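Local coordinates for Exo beta-1,2-glucooligosaccharide sophorohydrolase (non-reducing end) (Parabacteroides distasonis ATCC 8503, PDB 5Z06), which hydrolyses linear beta-1,2-glucan and beta-1,2-glucooligosaccharides of four or more glucose units, releasing sophorose from the non-reducing end, at residues A261-Y264 and A265-S269; R506-D509 and G510-Y513. All coordinates share one frame; numbering follows the deposited sequence.

Interaction 1. Residues A261-Y264 and A265-S269; sequences AVDY and ALNES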
loop_
_atom_site.group_PDB
_atom_site.type_symbol
_atom_site.label_atom_id
_atom_site.label_comp_id
_atom_site.label_asym_id
_atom_site.label_seq_id
_atom_site.Cartn_x
_atom_site.Cartn_y
_atom_site.Cartn_z
ATOM N N ALA A 261 -20.147 16.741 0.238
ATOM C CA ALA A 261 -18.820 17.317 0.490
ATOM C C ALA A 261 -18.865 18.183 1.740
ATOM O O ALA A 261 -19.789 18.967 1.929
ATOM C CB ALA A 261 -18.357 18.141 -0.695
ATOM N N VAL A 262 -17.855 18.039 2.586
ATOM C CA VAL A 262 -17.768 18.748 3.852
ATOM C C VAL A 262 -16.504 19.592 3.800
ATOM O O VAL A 262 -15.443 19.079 3.464
ATOM C CB VAL A 262 -17.704 17.761 5.026
ATOM C CG1 VAL A 262 -17.599 18.477 6.368
ATOM C CG2 VAL A 262 -18.924 16.855 5.005
ATOM N N ASP A 263 -16.623 20.886 4.111
ATOM C CA ASP A 263 -15.462 21.779 4.149
ATOM C C ASP A 263 -14.848 21.753 5.535
ATOM O O ASP A 263 -15.391 21.119 6.447
ATOM C CB ASP A 263 -15.824 23.208 3.681
ATOM C CG ASP A 263 -16.738 23.975 4.652
ATOM O OD1 ASP A 263 -16.753 23.708 5.868
ATOM O OD2 ASP A 263 -17.446 24.879 4.165
ATOM N N TYR A 264 -13.727 22.441 5.707
ATOM C CA TYR A 264 -13.042 22.454 6.999
ATOM C C TYR A 264 -13.813 23.138 8.132
ATOM O O TYR A 264 -13.565 22.855 9.308
ATOM C CB TYR A 264 -11.632 23.033 6.866
ATOM C CG TYR A 264 -10.654 22.007 6.360
ATOM C CD1 TYR A 264 -10.656 21.609 5.028
ATOM C CD2 TYR A 264 -9.748 21.403 7.226
ATOM C CE1 TYR A 264 -9.758 20.661 4.570
ATOM C CE2 TYR A 264 -8.852 20.456 6.784
ATOM C CZ TYR A 264 -8.868 20.075 5.456
ATOM O OH TYR A 264 -7.967 19.137 5.011
ATOM N N ALA A 265 -14.760 24.009 7.783
ATOM C CA ALA A 265 -15.696 24.573 8.760
ATOM C C ALA A 265 -16.804 23.583 9.132
ATOM O O ALA A 265 -17.641 23.895 9.985
ATOM C CB ALA A 265 -16.301 25.866 8.237
ATOM N N LEU A 266 -16.797 22.404 8.491
ATOM C CA LEU A 266 -17.788 21.352 8.668
ATOM C C LEU A 266 -19.165 21.763 8.150
ATOM O O LEU A 266 -20.179 21.260 8.599
ATOM C CB LEU A 266 -17.825 20.820 10.111
ATOM C CG LEU A 266 -16.456 20.473 10.705
ATOM C CD1 LEU A 266 -16.596 19.903 12.102
ATOM C CD2 LEU A 266 -15.684 19.492 9.832
ATOM N N ASN A 267 -19.192 22.650 7.164
ATOM C CA ASN A 267 -20.416 22.868 6.399
ATOM C C ASN A 267 -20.525 21.712 5.437
ATOM O O ASN A 267 -19.519 21.150 5.023
ATOM C CB ASN A 267 -20.381 24.167 5.598
ATOM C CG ASN A 267 -20.095 25.374 6.465
ATOM O OD1 ASN A 267 -20.771 25.608 7.473
ATOM N ND2 ASN A 267 -19.073 26.128 6.093
ATOM N N GLU A 268 -21.754 21.395 5.069
ATOM C CA GLU A 268 -22.041 20.244 4.253
ATOM C C GLU A 268 -22.718 20.691 2.974
ATOM O O GLU A 268 -23.660 21.466 3.004
ATOM C CB GLU A 268 -22.930 19.285 5.045
ATOM C CG GLU A 268 -23.173 17.933 4.388
ATOM C CD GLU A 268 -23.305 16.779 5.377
ATOM O OE1 GLU A 268 -23.438 16.977 6.605
ATOM O OE2 GLU A 268 -23.251 15.635 4.919
ATOM N N SER A 269 -22.237 20.186 1.846
ATOM C CA SER A 269 -22.899 20.393 0.581
ATOM C C SER A 269 -24.302 19.825 0.612
ATOM O O SER A 269 -24.711 19.119 1.548
ATOM C CB SER A 269 -22.152 19.685 -0.549
ATOM O OG SER A 269 -22.398 18.285 -0.502
#

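Interaction 2. Residues R506-D509 and G510-Y513; sequences RVED and GKMY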
loop_
_atom_site.group_PDB
_atom_site.type_symbol
_atom_site.label_atom_id
_atom_site.label_comp_id
_atom_site.label_asym_id
_atom_site.label_seq_id
_atom_site.Cartn_x
_atom_site.Cartn_y
_atom_site.Cartn_z
ATOM N N ARG A 506 20.043 -14.746 6.447
ATOM C CA ARG A 506 20.333 -15.168 7.845
ATOM C C ARG A 506 20.443 -16.688 7.978
ATOM O O ARG A 506 20.292 -17.223 9.055
ATOM C CB ARG A 506 19.266 -14.620 8.834
ATOM C CG ARG A 506 18.842 -13.170 8.614
ATOM C CD ARG A 506 20.026 -12.212 8.567
ATOM N NE ARG A 506 20.888 -12.273 9.762
ATOM C CZ ARG A 506 22.193 -11.940 9.817
ATOM N NH1 ARG A 506 22.850 -11.531 8.731
ATOM N NH2 ARG A 506 22.866 -12.026 10.973
ATOM N N VAL A 507 20.667 -17.363 6.852
ATOM C CA VAL A 507 20.855 -18.797 6.797
ATOM C C VAL A 507 21.875 -19.021 5.717
ATOM O O VAL A 507 22.179 -18.126 4.915
ATOM C CB VAL A 507 19.576 -19.608 6.474
ATOM C CG1 VAL A 507 18.549 -19.511 7.613
ATOM C CG2 VAL A 507 18.964 -19.193 5.143
ATOM N N GLU A 508 22.398 -20.230 5.711
ATOM C CA GLU A 508 23.356 -20.642 4.712
ATOM C C GLU A 508 22.627 -21.162 3.471
ATOM O O GLU A 508 23.200 -21.185 2.393
ATOM C CB GLU A 508 24.256 -21.724 5.294
ATOM C CG GLU A 508 25.130 -21.256 6.441
ATOM C CD GLU A 508 26.359 -20.516 5.953
ATOM O OE1 GLU A 508 27.273 -21.197 5.414
ATOM O OE2 GLU A 508 26.403 -19.269 6.104
ATOM N N ASP A 509 21.363 -21.567 3.640
ATOM C CA ASP A 509 20.597 -22.231 2.599
ATOM C C ASP A 509 20.516 -21.293 1.395
ATOM O O ASP A 509 20.154 -20.124 1.556
ATOM C CB ASP A 509 19.145 -22.538 3.038
ATOM C CG ASP A 509 19.028 -23.337 4.353
ATOM O OD1 ASP A 509 20.018 -23.478 5.095
ATOM O OD2 ASP A 509 17.912 -23.804 4.648
ATOM N N GLY A 510 20.870 -21.799 0.207
ATOM C CA GLY A 510 20.808 -21.008 -1.011
ATOM C C GLY A 510 21.940 -20.023 -1.220
ATOM O O GLY A 510 21.950 -19.283 -2.214
ATOM N N LYS A 511 22.925 -20.021 -0.328
ATOM C CA LYS A 511 24.067 -19.139 -0.519
ATOM C C LYS A 511 24.841 -19.490 -1.816
ATOM O O LYS A 511 25.495 -18.625 -2.375
ATOM C CB LYS A 511 24.992 -19.129 0.707
ATOM C CG LYS A 511 25.842 -20.374 0.854
ATOM C CD LYS A 511 26.728 -20.258 2.080
ATOM C CE LYS A 511 27.794 -21.329 2.047
ATOM N NZ LYS A 511 28.797 -21.086 3.112
ATOM N N MET A 512 24.734 -20.728 -2.295
ATOM C CA MET A 512 25.335 -21.145 -3.584
ATOM C C MET A 512 24.439 -20.867 -4.804
ATOM O O MET A 512 24.669 -21.417 -5.878
ATOM C CB MET A 512 25.677 -22.654 -3.556
ATOM C CG MET A 512 26.633 -23.102 -2.449
ATOM S SD MET A 512 28.123 -22.102 -2.474
ATOM C CE MET A 512 28.974 -22.736 -3.931
ATOM N N TYR A 513 23.433 -20.012 -4.626
ATOM C CA TYR A 513 22.339 -19.765 -5.589
ATOM C C TYR A 513 21.388 -20.920 -5.607
ATOM O O TYR A 513 20.188 -20.760 -5.333
ATOM C CB TYR A 513 22.789 -19.427 -7.018
ATOM C CG TYR A 513 21.590 -19.110 -7.869
ATOM C CD1 TYR A 513 20.925 -17.899 -7.740
ATOM C CD2 TYR A 513 21.088 -20.042 -8.762
ATOM C CE1 TYR A 513 19.804 -17.607 -8.515
ATOM C CE2 TYR A 513 19.970 -19.767 -9.522
ATOM C CZ TYR A 513 19.335 -18.552 -9.390
ATOM O OH TYR A 513 18.225 -18.335 -10.163
#

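Interaction 1. Residues A261-Y264 and A265-S269
Asp263 and Asn267 meet across the base of the tight turn that closes a hairpin, a local contact where the chain leaves strand 254-262 and doubles back. The closing evidence is a pair of backbone bonds: Leu266 N reaches Asp263 O at 2.8 Å, and Asp263 N gives 3.0 Å to Asn267 O. Below them Val262 and Glu268 form a single, non-hydrogen-bonded antiparallel bridge, followed by Ser269 N to Ala261 O at 2.7 Å. Ser269 OG also accepts a hydrogen bond from Ala261 N.

The carboxylate of Asp263 folds over the turn because CG stands between the backbone N and carbonyl carbon (chi1 69°). From above the carboxylate plane Asn267 N meets Asp263 OD1 at 3.0 Å, while Asn267 ND2 donates to the syn lone pair of Asp263 OD2 at 2.8 Å. The carboxylate and amide planes are 80° apart, yet OD2 stays close to the amide plane. These two bonds, one to each oxygen, fix the carboxylate's rotation. Val262 CG1 lies 4.1 Å from Leu266 CD2, and Leu266 also packs on Phe48. Tyr264 points away and bonds through its hydroxyl to Asp7 and Arg82.

Leu266, the fourth residue of the type I turn that starts at Asp263, has positive phi (67°), the signature of a beta hairpin closed by a type I turn with a G1 beta bulge.

Interaction 2. Residues R506-D509 and G510-Y513
Glu508 and Lys511 clasp the ends of a type II beta turn in the loop between helix 495-505 and strand 518-519, the backbone closing the turn and the side chains bridging above it. The compact part is the turn itself. Lys511 N donates to Glu508 O at 3.0 Å, with the donor tilted 35° from the carbonyl plane. The same oxygen is flanked by the lysine stem, Lys511 CB and CG each lying 3.2 Å from Glu508 O. The turn's backbone places CB, and chi1 of 75°, with CG between the backbone N and the carbonyl carbon, brings CG there too. Gly510 takes positive phi at the third position of the turn, where a beta carbon would clash with the carbonyl oxygen of Asp509. Asp509 faces away and bonds to Tyr519 through OD2.

The outer part is looser. Glu508, bent at chi2, runs alongside the extended lysine chain, the two leaving the turn in a common direction, and their charged ends meet in one salt bridge, Glu508 OE1 to Lys511 NZ at 2.8 Å. The ammonium comes in on the syn side of OE1, 31° out of the carboxylate plane, on a surface where Glu508 is exposed. A leucine in place of Lys511 would probably leave the Glu508 carboxylate without its charged mate and free to swing.

The chemistry has two layers: a backbone bond, backed by a glycine whose missing beta carbon permits positive phi, defines the turn, whereas a single ion pair, probably partly solvated, is likely to add only a modest restraint on the two side chains.

From the N terminus the chain reaches interaction 1 first, where 261-269 reverses at the end of strand 254-262 and sets off towards strand 275-278 of the same four-stranded antiparallel sheet. Through Tyr264 and Leu266 this hairpin touches the N-terminal region, about 11 Å from a bound calcium ion measured to the Leu266 side chain. Interaction 2 opens much later, within the glycoamylase-like part of the sequence, where 506-513 turns between helix 495-505 and strand 518-519; there Arg501 of the helix bonds to Lys511 O. The two contacts run in series, neither nested nor crossed. The centres of interaction 1 and interaction 2 are about 58 Å apart, on opposite sides of the chain's centre.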